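Long-range contacts in vestitone reductase (Medicago sativa, PDB 2P4H), which catalyses the stereospecific, NADPH-dependent reduction of (3R)-vestitone, the penultimate step in making the defence compound medicarpin: residues C5-T10 with H80-I85; L13-I18 with R193-K198; T30-D35 with L55-A60; G103-L108 with K169-F174; R119-S124 with V183-P188. All coordinates share one frame; numbering follows the deposited sequence.

How the interactions relate
Interactions 1, 3 and 5 join neighbouring parallel strands of the central Rossmann sheet or the loops at their ends. Interactions 2 and 4 involve its helices. Interaction 5 is the most deeply set, and backbone hydrogen bonds dominate it. Interaction 3 pairs the outermost strand, and water enters beyond its last direct bond. Interaction 1 lies between them, partly buried, where threonine hydroxyls and a water join a strand end to a loop. Interactions 2 and 4 are both buried, but 4 is purely apolar, while 2 mixes an indole with a water bridge. The H80 backbone links 1 to 5, and T7 packs on I107 of 4. S15 of interaction 2 packs on G9 of interaction 1.

Interaction 1: residues C5-T10 with H80-I85; sequences CVTGGT and HTASPI
T7 meets T81 and A82 where the first strand of the Rossmann fold, 3-7, gives way to the glycine-rich loop, which is predicted to bind NADP(+). The facing residues follow strand 77-80, its parallel neighbour in the sheet. T7 takes part through both its backbone and its side chain. Its carbonyl O accepts a hydrogen bond of 2.7 Å from T81 OG1. This donor is tilted 33° from the carbonyl plane. The first torsion of T81 (chi1 83°) places OG1 between its own backbone N and carbonyl carbon, and from there it meets T7 O.

T7 OG1 is an acceptor for the other backbone. A82 N donates to T7 OG1 over 3.1 Å, with an N-H...O angle of 155°. T81 N adds a weak bond to the same oxygen. The position of T7 OG1 is somewhat doubtful, because it sits too close to the H80 ring in the model.

The methyl of A82 points toward the loop, and its CB lies 3.5 Å from G8 N. G8 has a positive phi, which favours glycine. A beta carbon here would also run into T81 OG1. G8, G9 and T10 belong to the predicted cofactor site. The contact joins the start of that loop to the end of strand 77-80. On the strand side, V6 CG1 and T81 CG2 touch lightly at 4.3 Å. V6 O is hydrogen-bonded to T30 OG1 of the next strand, 27-31. One water closes the polar side: it donates to G8 O and to T81 OG1, each at 2.8 Å.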
# COMPACT_ATOMS: atom_id res chain seq x y z
N CYS A 5 15.10 6.41 0.91
CA CYS A 5 14.94 5.66 2.15
C CYS A 5 13.54 5.07 2.18
O CYS A 5 12.55 5.79 2.06
CB CYS A 5 15.14 6.57 3.37
SG CYS A 5 14.99 5.69 4.95
N VAL A 6 13.47 3.75 2.34
CA VAL A 6 12.20 3.03 2.38
C VAL A 6 12.02 2.36 3.74
O VAL A 6 12.85 1.56 4.15
CB VAL A 6 12.16 1.90 1.31
CG1 VAL A 6 10.82 1.19 1.35
CG2 VAL A 6 12.42 2.48 -0.07
N THR A 7 10.94 2.69 4.45
CA THR A 7 10.70 2.05 5.73
C THR A 7 9.88 0.79 5.48
O THR A 7 9.23 0.67 4.43
CB THR A 7 9.92 2.95 6.71
OG1 THR A 7 8.61 3.22 6.17
CG2 THR A 7 10.65 4.26 6.92
N GLY A 8 9.91 -0.15 6.42
CA GLY A 8 9.18 -1.39 6.26
C GLY A 8 9.72 -2.22 5.11
O GLY A 8 8.96 -2.84 4.36
N GLY A 9 11.04 -2.25 4.99
CA GLY A 9 11.70 -2.97 3.91
C GLY A 9 11.41 -4.44 3.70
O GLY A 9 11.53 -4.94 2.58
N THR A 10 11.04 -5.16 4.76
CA THR A 10 10.75 -6.58 4.60
C THR A 10 9.27 -6.87 4.41
O THR A 10 8.86 -8.02 4.26
CB THR A 10 11.26 -7.40 5.81
OG1 THR A 10 10.68 -6.90 7.02
CG2 THR A 10 12.78 -7.33 5.90
N HIS A 80 7.63 6.18 3.13
CA HIS A 80 7.25 5.64 4.43
C HIS A 80 6.09 4.66 4.28
O HIS A 80 4.92 5.07 4.20
CB HIS A 80 6.87 6.78 5.37
CG HIS A 80 6.74 6.36 6.80
ND1 HIS A 80 6.10 7.11 7.76
CD2 HIS A 80 7.19 5.24 7.43
CE1 HIS A 80 6.16 6.48 8.92
NE2 HIS A 80 6.82 5.35 8.75
N THR A 81 6.41 3.37 4.24
CA THR A 81 5.41 2.31 4.06
C THR A 81 5.13 1.52 5.34
O THR A 81 4.23 0.69 5.37
CB THR A 81 5.85 1.28 3.00
OG1 THR A 81 6.74 0.32 3.59
CG2 THR A 81 6.58 1.97 1.85
N ALA A 82 5.91 1.79 6.39
CA ALA A 82 5.77 1.08 7.65
C ALA A 82 4.83 1.72 8.67
O ALA A 82 4.62 2.94 8.66
CB ALA A 82 7.14 0.88 8.28
N SER A 83 4.28 0.88 9.54
CA SER A 83 3.39 1.31 10.61
C SER A 83 3.73 0.52 11.87
O SER A 83 4.26 -0.59 11.79
CB SER A 83 1.92 1.07 10.23
OG SER A 83 1.42 2.13 9.42
N PRO A 84 3.43 1.08 13.05
CA PRO A 84 3.71 0.41 14.33
C PRO A 84 3.04 -0.95 14.48
O PRO A 84 3.67 -1.91 14.92
CB PRO A 84 3.22 1.43 15.36
CG PRO A 84 2.11 2.13 14.64
CD PRO A 84 2.70 2.34 13.27
N ILE A 85 1.77 -1.03 14.11
CA ILE A 85 1.02 -2.27 14.21
C ILE A 85 0.02 -2.43 13.07
O ILE A 85 -1.11 -1.93 13.14
CB ILE A 85 0.26 -2.35 15.56
CG1 ILE A 85 -0.50 -1.05 15.81
CG2 ILE A 85 1.25 -2.63 16.69
CD1 ILE A 85 -1.28 -1.03 17.11
O HOH W 1 6.22 -2.46 3.79

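Interaction 2: residues L13-I18 with R193-K198; sequences LGSWII and RFVCPK
W16 has chi1 near -169°, with CG trans to the backbone N, and this carries the indole from helix 12-23 to the backbone of R193. V195 has chi1 near -65°, which parts its methyls: CG1 goes to W16 and CG2 to S15.

The six-membered ring of W16 does the touching, and R193 meets it through CB and its carbonyl O. W16 CE3 lies 3.7 Å from R193 O, and W16 CH2 lies 3.9 Å from R193 CB. R193 O is buried here and has no hydrogen-bond partner in the model. The charged end of R193 forms a salt bridge with E318. W16 CZ3 also meets V195 CG1 at 4.2 Å, while W16 NE1 is hydrogen-bonded to D228 OD1. With an alanine here, R193 CB and V195 CG1 would probably border a gap, and D228 would lose its indole partner.

S15 OG packs on V195 CG2 at 3.5 Å and is also hydrogen-bonded to G11 O. A water donates to S15 OG at 2.7 Å and accepts from V195 N at 2.9 Å, so it links helix and loop where no direct hydrogen bond does. Helix 12-23 is the one that follows the glycine-rich turn of a Rossmann fold, and L13 and G14 belong to the predicted NADP(+) site.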
# COMPACT_ATOMS: atom_id res chain seq x y z
N LEU A 13 4.76 -4.56 0.47
CA LEU A 13 4.92 -3.37 -0.35
C LEU A 13 6.34 -2.82 -0.31
O LEU A 13 6.93 -2.50 -1.35
CB LEU A 13 3.93 -2.28 0.07
CG LEU A 13 4.00 -1.02 -0.79
CD1 LEU A 13 3.71 -1.36 -2.24
CD2 LEU A 13 3.00 0.01 -0.27
N GLY A 14 6.90 -2.69 0.89
CA GLY A 14 8.24 -2.16 1.03
C GLY A 14 9.28 -2.93 0.24
O GLY A 14 10.11 -2.33 -0.45
N SER A 15 9.25 -4.26 0.33
CA SER A 15 10.23 -5.06 -0.39
C SER A 15 10.05 -4.95 -1.90
O SER A 15 11.04 -4.93 -2.64
CB SER A 15 10.18 -6.53 0.06
OG SER A 15 8.92 -7.13 -0.18
N TRP A 16 8.81 -4.86 -2.37
CA TRP A 16 8.60 -4.73 -3.81
C TRP A 16 9.12 -3.38 -4.29
O TRP A 16 9.71 -3.27 -5.36
CB TRP A 16 7.12 -4.88 -4.18
CG TRP A 16 6.98 -5.01 -5.66
CD1 TRP A 16 6.73 -4.01 -6.56
CD2 TRP A 16 7.22 -6.19 -6.44
NE1 TRP A 16 6.81 -4.49 -7.85
CE2 TRP A 16 7.11 -5.83 -7.80
CE3 TRP A 16 7.52 -7.52 -6.11
CZ2 TRP A 16 7.29 -6.76 -8.83
CZ3 TRP A 16 7.70 -8.44 -7.14
CH2 TRP A 16 7.59 -8.05 -8.48
N ILE A 17 8.90 -2.34 -3.48
CA ILE A 17 9.37 -1.01 -3.83
C ILE A 17 10.90 -0.98 -3.87
O ILE A 17 11.49 -0.31 -4.73
CB ILE A 17 8.81 0.04 -2.85
CG1 ILE A 17 7.34 0.30 -3.17
CG2 ILE A 17 9.61 1.34 -2.93
CD1 ILE A 17 6.65 1.30 -2.26
N ILE A 18 11.56 -1.70 -2.96
CA ILE A 18 13.02 -1.75 -2.96
C ILE A 18 13.48 -2.41 -4.26
O ILE A 18 14.41 -1.93 -4.92
CB ILE A 18 13.56 -2.53 -1.75
CG1 ILE A 18 13.34 -1.71 -0.47
CG2 ILE A 18 15.04 -2.87 -1.94
CD1 ILE A 18 13.78 -2.40 0.79
N ARG A 193 2.90 -10.00 -7.93
CA ARG A 193 3.93 -10.92 -7.48
C ARG A 193 4.47 -10.33 -6.18
O ARG A 193 4.20 -9.17 -5.86
CB ARG A 193 5.07 -11.01 -8.49
CG ARG A 193 4.72 -11.63 -9.83
CD ARG A 193 5.99 -11.85 -10.65
NE ARG A 193 6.92 -12.74 -9.95
CZ ARG A 193 6.86 -14.06 -9.96
NH1 ARG A 193 5.91 -14.68 -10.65
NH2 ARG A 193 7.73 -14.77 -9.26
N PHE A 194 5.22 -11.13 -5.44
CA PHE A 194 5.81 -10.66 -4.19
C PHE A 194 7.10 -11.41 -3.90
O PHE A 194 7.30 -12.53 -4.37
CB PHE A 194 4.81 -10.84 -3.03
CG PHE A 194 4.27 -12.24 -2.88
CD1 PHE A 194 4.89 -13.16 -2.03
CD2 PHE A 194 3.13 -12.64 -3.57
CE1 PHE A 194 4.38 -14.44 -1.87
CE2 PHE A 194 2.61 -13.92 -3.42
CZ PHE A 194 3.23 -14.83 -2.57
N VAL A 195 7.99 -10.77 -3.14
CA VAL A 195 9.26 -11.40 -2.80
C VAL A 195 9.39 -11.66 -1.30
O VAL A 195 10.35 -12.30 -0.86
CB VAL A 195 10.47 -10.55 -3.27
CG1 VAL A 195 10.50 -10.47 -4.79
CG2 VAL A 195 10.42 -9.16 -2.65
N CYS A 196 8.43 -11.16 -0.52
CA CYS A 196 8.46 -11.36 0.93
C CYS A 196 8.22 -12.83 1.29
O CYS A 196 7.61 -13.58 0.53
CB CYS A 196 7.43 -10.45 1.61
SG CYS A 196 5.77 -10.52 0.91
N PRO A 197 8.70 -13.26 2.47
CA PRO A 197 8.57 -14.63 2.96
C PRO A 197 7.19 -15.20 3.28
O PRO A 197 7.04 -16.42 3.38
CB PRO A 197 9.49 -14.64 4.18
CG PRO A 197 9.37 -13.25 4.70
CD PRO A 197 9.45 -12.43 3.43
N LYS A 198 6.18 -14.35 3.43
CA LYS A 198 4.84 -14.84 3.72
C LYS A 198 3.83 -14.34 2.70
O LYS A 198 4.03 -13.31 2.06
CB LYS A 198 4.40 -14.38 5.12
CG LYS A 198 5.23 -14.94 6.26
CD LYS A 198 4.71 -14.46 7.60
CE LYS A 198 5.52 -15.03 8.75
NZ LYS A 198 5.01 -14.57 10.07
O HOH W 2 7.26 -8.16 -2.01

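Interaction 3: residues T30-D35 with L55-A60; sequences TTIRAD and LHFFNA
T30 and F57 extend together from paired strands and form the tight part of this contact. The CG2 methyl of T30 sits over one face of the F57 ring, 4.0 Å from its centroid and 29° off the normal. This is a CH-pi contact. T30 OG1 is anti to the backbone N (chi1 -170°), which directs it to V6 O, its hydrogen-bond partner, and puts CG2 over the F57 face. L55 CD1 also packs against T30 CG2.

The backbone bonds are those of parallel strands. T30 N donates to H56 O at 2.9 Å. F58 N donates to T30 O, also at 2.9 Å. The two bonds reach the residues before and after F57, as in a parallel pair.

Beyond this point the pairing loosens. T31 CG2 still meets A60 CB at 3.9 Å, and I32 CG2 only grazes the edge of the F57 ring. The next backbone link is made by water. One water accepts from I32 N at 2.9 Å and donates to F58 O at 2.7 Å. A second donates to I32 O at 3.3 Å and to A60 O at 3.0 Å. The chain then runs on to exposed R33, which is predicted to bind NADP(+).

Strand 55-57 is the outermost strand on this side of the parallel sheet, and strand 27-31 lies between it and strand 3-7. Helix 43-46 packs on L55 and F57. Helix 69-72 packs on T31 and F58.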
# COMPACT_ATOMS: atom_id res chain seq x y z
N THR A 30 17.18 1.32 3.90
CA THR A 30 15.94 0.78 4.42
C THR A 30 15.99 0.45 5.90
O THR A 30 17.05 0.15 6.46
CB THR A 30 15.52 -0.50 3.63
OG1 THR A 30 14.18 -0.88 4.00
CG2 THR A 30 16.46 -1.66 3.93
N THR A 31 14.83 0.56 6.54
CA THR A 31 14.66 0.23 7.95
C THR A 31 13.60 -0.87 7.92
O THR A 31 12.69 -0.83 7.08
CB THR A 31 14.18 1.45 8.78
OG1 THR A 31 12.93 1.93 8.28
CG2 THR A 31 15.20 2.57 8.71
N ILE A 32 13.73 -1.86 8.79
CA ILE A 32 12.79 -2.97 8.80
C ILE A 32 12.23 -3.30 10.18
O ILE A 32 12.77 -2.88 11.21
CB ILE A 32 13.45 -4.24 8.23
CG1 ILE A 32 14.60 -4.70 9.14
CG2 ILE A 32 14.00 -3.96 6.84
CD1 ILE A 32 15.29 -5.96 8.68
N ARG A 33 11.14 -4.06 10.19
CA ARG A 33 10.49 -4.47 11.42
C ARG A 33 11.05 -5.81 11.88
O ARG A 33 11.02 -6.79 11.13
CB ARG A 33 8.98 -4.60 11.20
CG ARG A 33 8.20 -5.05 12.43
CD ARG A 33 6.73 -5.26 12.11
NE ARG A 33 6.52 -6.33 11.14
CZ ARG A 33 6.80 -7.61 11.37
NH1 ARG A 33 7.31 -7.98 12.53
NH2 ARG A 33 6.58 -8.52 10.43
N ALA A 34 11.56 -5.85 13.10
CA ALA A 34 12.13 -7.07 13.65
C ALA A 34 11.04 -8.13 13.81
O ALA A 34 9.88 -7.80 14.08
CB ALA A 34 12.79 -6.79 14.99
N ASP A 35 11.41 -9.39 13.65
CA ASP A 35 10.47 -10.49 13.77
C ASP A 35 10.88 -11.41 14.92
O ASP A 35 12.04 -11.43 15.33
CB ASP A 35 10.41 -11.29 12.47
CG ASP A 35 9.33 -12.36 12.48
OD1 ASP A 35 9.24 -13.12 11.50
OD2 ASP A 35 8.59 -12.44 13.48
N LEU A 55 22.08 -1.35 -1.74
CA LEU A 55 21.11 -1.49 -0.65
C LEU A 55 21.80 -1.45 0.70
O LEU A 55 22.73 -2.22 0.95
CB LEU A 55 20.32 -2.79 -0.79
CG LEU A 55 19.31 -3.07 0.33
CD1 LEU A 55 18.26 -1.97 0.38
CD2 LEU A 55 18.66 -4.43 0.09
N HIS A 56 21.34 -0.57 1.58
CA HIS A 56 21.92 -0.43 2.91
C HIS A 56 20.84 -0.48 3.99
O HIS A 56 19.77 0.10 3.84
CB HIS A 56 22.66 0.91 2.99
CG HIS A 56 23.65 1.12 1.89
ND1 HIS A 56 24.83 0.41 1.80
CD2 HIS A 56 23.61 1.93 0.80
CE1 HIS A 56 25.48 0.78 0.71
NE2 HIS A 56 24.76 1.70 0.09
N PHE A 57 21.14 -1.18 5.08
CA PHE A 57 20.20 -1.31 6.19
C PHE A 57 20.55 -0.41 7.38
O PHE A 57 21.73 -0.18 7.67
CB PHE A 57 20.13 -2.77 6.67
CG PHE A 57 19.58 -3.71 5.64
CD1 PHE A 57 20.37 -4.15 4.58
CD2 PHE A 57 18.27 -4.17 5.73
CE1 PHE A 57 19.86 -5.03 3.62
CE2 PHE A 57 17.75 -5.04 4.78
CZ PHE A 57 18.55 -5.48 3.73
N PHE A 58 19.52 0.07 8.06
CA PHE A 58 19.69 0.96 9.21
C PHE A 58 18.75 0.60 10.35
O PHE A 58 17.59 0.25 10.12
CB PHE A 58 19.40 2.40 8.80
CG PHE A 58 20.38 2.97 7.82
CD1 PHE A 58 21.48 3.70 8.26
CD2 PHE A 58 20.23 2.75 6.46
CE1 PHE A 58 22.40 4.21 7.36
CE2 PHE A 58 21.15 3.26 5.54
CZ PHE A 58 22.24 3.99 6.00
N ASN A 59 19.25 0.68 11.58
CA ASN A 59 18.42 0.42 12.74
C ASN A 59 17.65 1.71 12.99
O ASN A 59 18.16 2.80 12.73
CB ASN A 59 19.26 0.10 13.98
CG ASN A 59 19.81 -1.31 13.96
OD1 ASN A 59 19.06 -2.27 13.78
ND2 ASN A 59 21.11 -1.44 14.16
N ALA A 60 16.42 1.58 13.47
CA ALA A 60 15.60 2.75 13.77
C ALA A 60 14.36 2.32 14.52
O ALA A 60 14.00 1.14 14.53
CB ALA A 60 15.20 3.46 12.47
O HOH W 3 15.95 -1.80 10.65
O HOH W 4 12.42 0.21 12.16

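Interaction 4: residues G103-L108 with K169-F174; sequences GALGIL and KAVLEF
L105 pushes its CD2 methyl into a shallow hollow formed by A170, V171 and the root of F174. L105 CD2 lies 3.6 Å from A170 O and 3.8 Å from F174 CB. V171 and the methyl of A170 form the other walls, slightly farther off. This branch of L105 is one of two bumps that helix 95-111 offers here.

L108 makes the second bump, one turn along. Its CD2 sits between V171 and F174, 4.0 Å from V171 CG1 and 3.6 Å from F174 CD2. L108 and F174 reach from their helices past one another, and L108 CD2 meets the ring at CD2. Chi1 of F174 is near -173°, which extends the ring across to helix 95-111, where it meets L108 CG as well.

The return bump is V171. Its CG2 fits near the turn of A104, 3.9 Å from A104 CB and the same distance from A104 O. The small alanine allows this close approach. No hydrogen bond crosses the contact; it is held by methyls and one ring.

The two segments run in roughly the same direction. Their axes come within 9.2 Å and cross at -31°. On the sheet side, A104 and V171 both pack on Y122, and L108 and V171 on V182. These are two neighbouring helices of a Rossmann fold, packed on one side of its parallel sheet and belonging to consecutive beta-alpha-beta crossovers.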
# COMPACT_ATOMS: atom_id res chain seq x y z
N GLY A 103 4.34 6.89 15.15
CA GLY A 103 4.91 6.01 14.13
C GLY A 103 4.80 6.59 12.74
O GLY A 103 5.67 6.38 11.89
N ALA A 104 3.72 7.31 12.49
CA ALA A 104 3.52 7.92 11.18
C ALA A 104 4.44 9.13 11.03
O ALA A 104 4.99 9.36 9.95
CB ALA A 104 2.07 8.37 11.03
N LEU A 105 4.63 9.87 12.11
CA LEU A 105 5.44 11.09 12.09
C LEU A 105 6.93 10.98 12.38
O LEU A 105 7.68 11.89 12.03
CB LEU A 105 4.85 12.13 13.04
CG LEU A 105 3.42 12.59 12.78
CD1 LEU A 105 3.04 13.63 13.82
CD2 LEU A 105 3.30 13.17 11.38
N GLY A 106 7.37 9.89 13.00
CA GLY A 106 8.78 9.74 13.34
C GLY A 106 9.77 10.13 12.26
O GLY A 106 10.56 11.07 12.42
N ILE A 107 9.74 9.41 11.15
CA ILE A 107 10.67 9.69 10.07
C ILE A 107 10.35 11.01 9.36
O ILE A 107 11.23 11.63 8.77
CB ILE A 107 10.73 8.50 9.08
CG1 ILE A 107 11.83 8.74 8.05
CG2 ILE A 107 9.36 8.28 8.44
CD1 ILE A 107 12.13 7.52 7.19
N LEU A 108 9.10 11.45 9.42
CA LEU A 108 8.73 12.72 8.80
C LEU A 108 9.37 13.87 9.61
O LEU A 108 9.86 14.85 9.04
CB LEU A 108 7.21 12.88 8.75
CG LEU A 108 6.65 14.16 8.12
CD1 LEU A 108 7.13 14.30 6.68
CD2 LEU A 108 5.13 14.12 8.17
N LYS A 169 -3.93 11.78 8.45
CA LYS A 169 -4.26 13.16 8.78
C LYS A 169 -3.07 13.84 9.45
O LYS A 169 -2.76 14.99 9.15
CB LYS A 169 -5.48 13.23 9.70
CG LYS A 169 -6.79 12.90 9.01
CD LYS A 169 -7.98 13.20 9.90
CE LYS A 169 -9.29 13.03 9.15
NZ LYS A 169 -10.46 13.43 9.99
N ALA A 170 -2.41 13.12 10.35
CA ALA A 170 -1.26 13.68 11.06
C ALA A 170 -0.12 14.01 10.09
O ALA A 170 0.52 15.05 10.20
CB ALA A 170 -0.78 12.71 12.13
N VAL A 171 0.12 13.11 9.14
CA VAL A 171 1.17 13.31 8.15
C VAL A 171 0.90 14.54 7.28
O VAL A 171 1.78 15.37 7.08
CB VAL A 171 1.31 12.05 7.25
CG1 VAL A 171 2.18 12.36 6.04
CG2 VAL A 171 1.94 10.92 8.06
N LEU A 172 -0.32 14.66 6.78
CA LEU A 172 -0.67 15.80 5.93
C LEU A 172 -0.54 17.11 6.70
O LEU A 172 -0.00 18.09 6.19
CB LEU A 172 -2.09 15.63 5.40
CG LEU A 172 -2.27 14.49 4.39
CD1 LEU A 172 -3.75 14.16 4.24
CD2 LEU A 172 -1.67 14.89 3.04
N GLU A 173 -1.04 17.13 7.93
CA GLU A 173 -0.98 18.34 8.74
C GLU A 173 0.45 18.74 9.07
O GLU A 173 0.83 19.90 8.92
CB GLU A 173 -1.77 18.15 10.03
CG GLU A 173 -1.83 19.40 10.90
CD GLU A 173 -2.43 20.59 10.17
OE1 GLU A 173 -3.56 20.47 9.66
OE2 GLU A 173 -1.76 21.65 10.10
N PHE A 174 1.25 17.78 9.53
CA PHE A 174 2.63 18.06 9.88
C PHE A 174 3.40 18.55 8.65
O PHE A 174 4.16 19.51 8.73
CB PHE A 174 3.32 16.82 10.45
CG PHE A 174 4.70 17.09 10.98
CD1 PHE A 174 4.88 17.48 12.30
CD2 PHE A 174 5.81 16.99 10.15
CE1 PHE A 174 6.15 17.76 12.80
CE2 PHE A 174 7.09 17.26 10.63
CZ PHE A 174 7.26 17.65 11.96

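Interaction 5: residues R119-S124 with V183-P188; sequences RFIYTS and VTLILP
R119 lays its guanidinium across V183, whose CG2 methyl sits over one face, toward the rim, 3.6 Å from R119 NH1. Bends at chi2 (86°) and chi3 (89°) fold the arginine back to this place. Its nitrogens are held by D181 in a salt bridge and by the carbonyls of L237 and V242. A leucine in its place would probably leave D181 without its charged mate and those two carbonyls without their donor.

Alongside, the parallel strands 119-125 and 182-187 are joined by a ladder. V183 N donates to F120 O at 2.9 Å and Y122 N to V183 O at 2.8 Å. L185 N then donates to Y122 O at 2.9 Å and S124 N to L185 O at 2.7 Å. The last rung, L187 N to S124 O, is weak.

On one face I121 CG2 meets L185 CD1 at 3.9 Å, and T123 CG2 meets L187 CD1 at 3.6 Å. On the other, S124 OG and T184 OG1 each bind one carboxylate oxygen of E168. Apolar branches, with the R119 guanidinium over V183, pack on the first face; hydroxyl bonds to E168 add to the packing on the second, and the backbone bonds satisfy polar groups deep in the sheet.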
# COMPACT_ATOMS: atom_id res chain seq x y z
N ARG A 119 10.79 14.75 -1.94
CA ARG A 119 9.43 14.26 -1.74
C ARG A 119 9.37 13.18 -0.67
O ARG A 119 10.23 12.29 -0.61
CB ARG A 119 8.85 13.69 -3.04
CG ARG A 119 7.34 13.45 -2.95
CD ARG A 119 6.53 14.70 -3.28
NE ARG A 119 6.25 14.77 -4.72
CZ ARG A 119 5.42 15.64 -5.29
NH1 ARG A 119 4.78 16.54 -4.57
NH2 ARG A 119 5.22 15.57 -6.60
N PHE A 120 8.36 13.28 0.18
CA PHE A 120 8.10 12.32 1.25
C PHE A 120 6.77 11.68 0.85
O PHE A 120 5.76 12.37 0.74
CB PHE A 120 7.96 13.04 2.60
CG PHE A 120 7.71 12.12 3.76
CD1 PHE A 120 6.45 11.57 3.98
CD2 PHE A 120 8.74 11.80 4.64
CE1 PHE A 120 6.22 10.72 5.06
CE2 PHE A 120 8.52 10.95 5.72
CZ PHE A 120 7.26 10.41 5.93
N ILE A 121 6.79 10.37 0.60
CA ILE A 121 5.58 9.68 0.19
C ILE A 121 5.12 8.71 1.27
O ILE A 121 5.84 7.78 1.64
CB ILE A 121 5.79 8.93 -1.14
CG1 ILE A 121 6.30 9.92 -2.20
CG2 ILE A 121 4.48 8.31 -1.60
CD1 ILE A 121 6.46 9.32 -3.59
N TYR A 122 3.91 8.95 1.76
CA TYR A 122 3.32 8.14 2.81
C TYR A 122 2.28 7.18 2.26
O TYR A 122 1.39 7.58 1.50
CB TYR A 122 2.66 9.04 3.86
CG TYR A 122 2.10 8.27 5.03
CD1 TYR A 122 2.95 7.68 5.95
CD2 TYR A 122 0.72 8.11 5.19
CE1 TYR A 122 2.46 6.94 7.02
CE2 TYR A 122 0.21 7.36 6.26
CZ TYR A 122 1.09 6.78 7.16
OH TYR A 122 0.62 6.02 8.21
N THR A 123 2.39 5.92 2.65
CA THR A 123 1.46 4.89 2.22
C THR A 123 0.21 4.91 3.08
O THR A 123 0.28 4.65 4.28
CB THR A 123 2.11 3.49 2.34
OG1 THR A 123 3.16 3.36 1.37
CG2 THR A 123 1.08 2.39 2.13
N SER A 124 -0.94 5.24 2.49
CA SER A 124 -2.19 5.22 3.24
C SER A 124 -3.03 4.04 2.77
O SER A 124 -2.53 3.15 2.08
CB SER A 124 -2.96 6.53 3.10
OG SER A 124 -3.99 6.58 4.08
N VAL A 183 3.24 13.64 -0.09
CA VAL A 183 2.23 13.03 -0.94
C VAL A 183 1.78 11.79 -0.18
O VAL A 183 2.61 11.10 0.43
CB VAL A 183 2.79 12.58 -2.31
CG1 VAL A 183 1.87 11.53 -2.94
CG2 VAL A 183 2.90 13.77 -3.24
N THR A 184 0.48 11.53 -0.17
CA THR A 184 -0.03 10.33 0.47
C THR A 184 -0.74 9.55 -0.63
O THR A 184 -1.41 10.13 -1.49
CB THR A 184 -1.02 10.63 1.62
OG1 THR A 184 -2.17 11.32 1.12
CG2 THR A 184 -0.34 11.48 2.69
N LEU A 185 -0.56 8.24 -0.61
CA LEU A 185 -1.19 7.38 -1.60
C LEU A 185 -2.24 6.52 -0.92
O LEU A 185 -1.92 5.73 -0.02
CB LEU A 185 -0.15 6.49 -2.29
CG LEU A 185 0.75 7.16 -3.33
CD1 LEU A 185 1.92 6.25 -3.67
CD2 LEU A 185 -0.06 7.48 -4.58
N ILE A 186 -3.49 6.70 -1.32
CA ILE A 186 -4.59 5.94 -0.74
C ILE A 186 -4.65 4.63 -1.53
O ILE A 186 -5.11 4.60 -2.68
CB ILE A 186 -5.90 6.73 -0.86
CG1 ILE A 186 -5.72 8.11 -0.21
CG2 ILE A 186 -7.03 5.97 -0.19
CD1 ILE A 186 -6.85 9.10 -0.50
N LEU A 187 -4.19 3.56 -0.91
CA LEU A 187 -4.12 2.25 -1.56
C LEU A 187 -5.20 1.26 -1.19
O LEU A 187 -5.53 1.07 -0.02
CB LEU A 187 -2.74 1.64 -1.27
CG LEU A 187 -1.54 2.49 -1.67
CD1 LEU A 187 -0.26 1.87 -1.15
CD2 LEU A 187 -1.49 2.63 -3.18
N PRO A 188 -5.77 0.60 -2.21
CA PRO A 188 -6.83 -0.41 -2.05
C PRO A 188 -6.15 -1.76 -1.83
O PRO A 188 -5.07 -1.83 -1.25
CB PRO A 188 -7.56 -0.32 -3.38
CG PRO A 188 -6.41 -0.15 -4.34
CD PRO A 188 -5.50 0.85 -3.63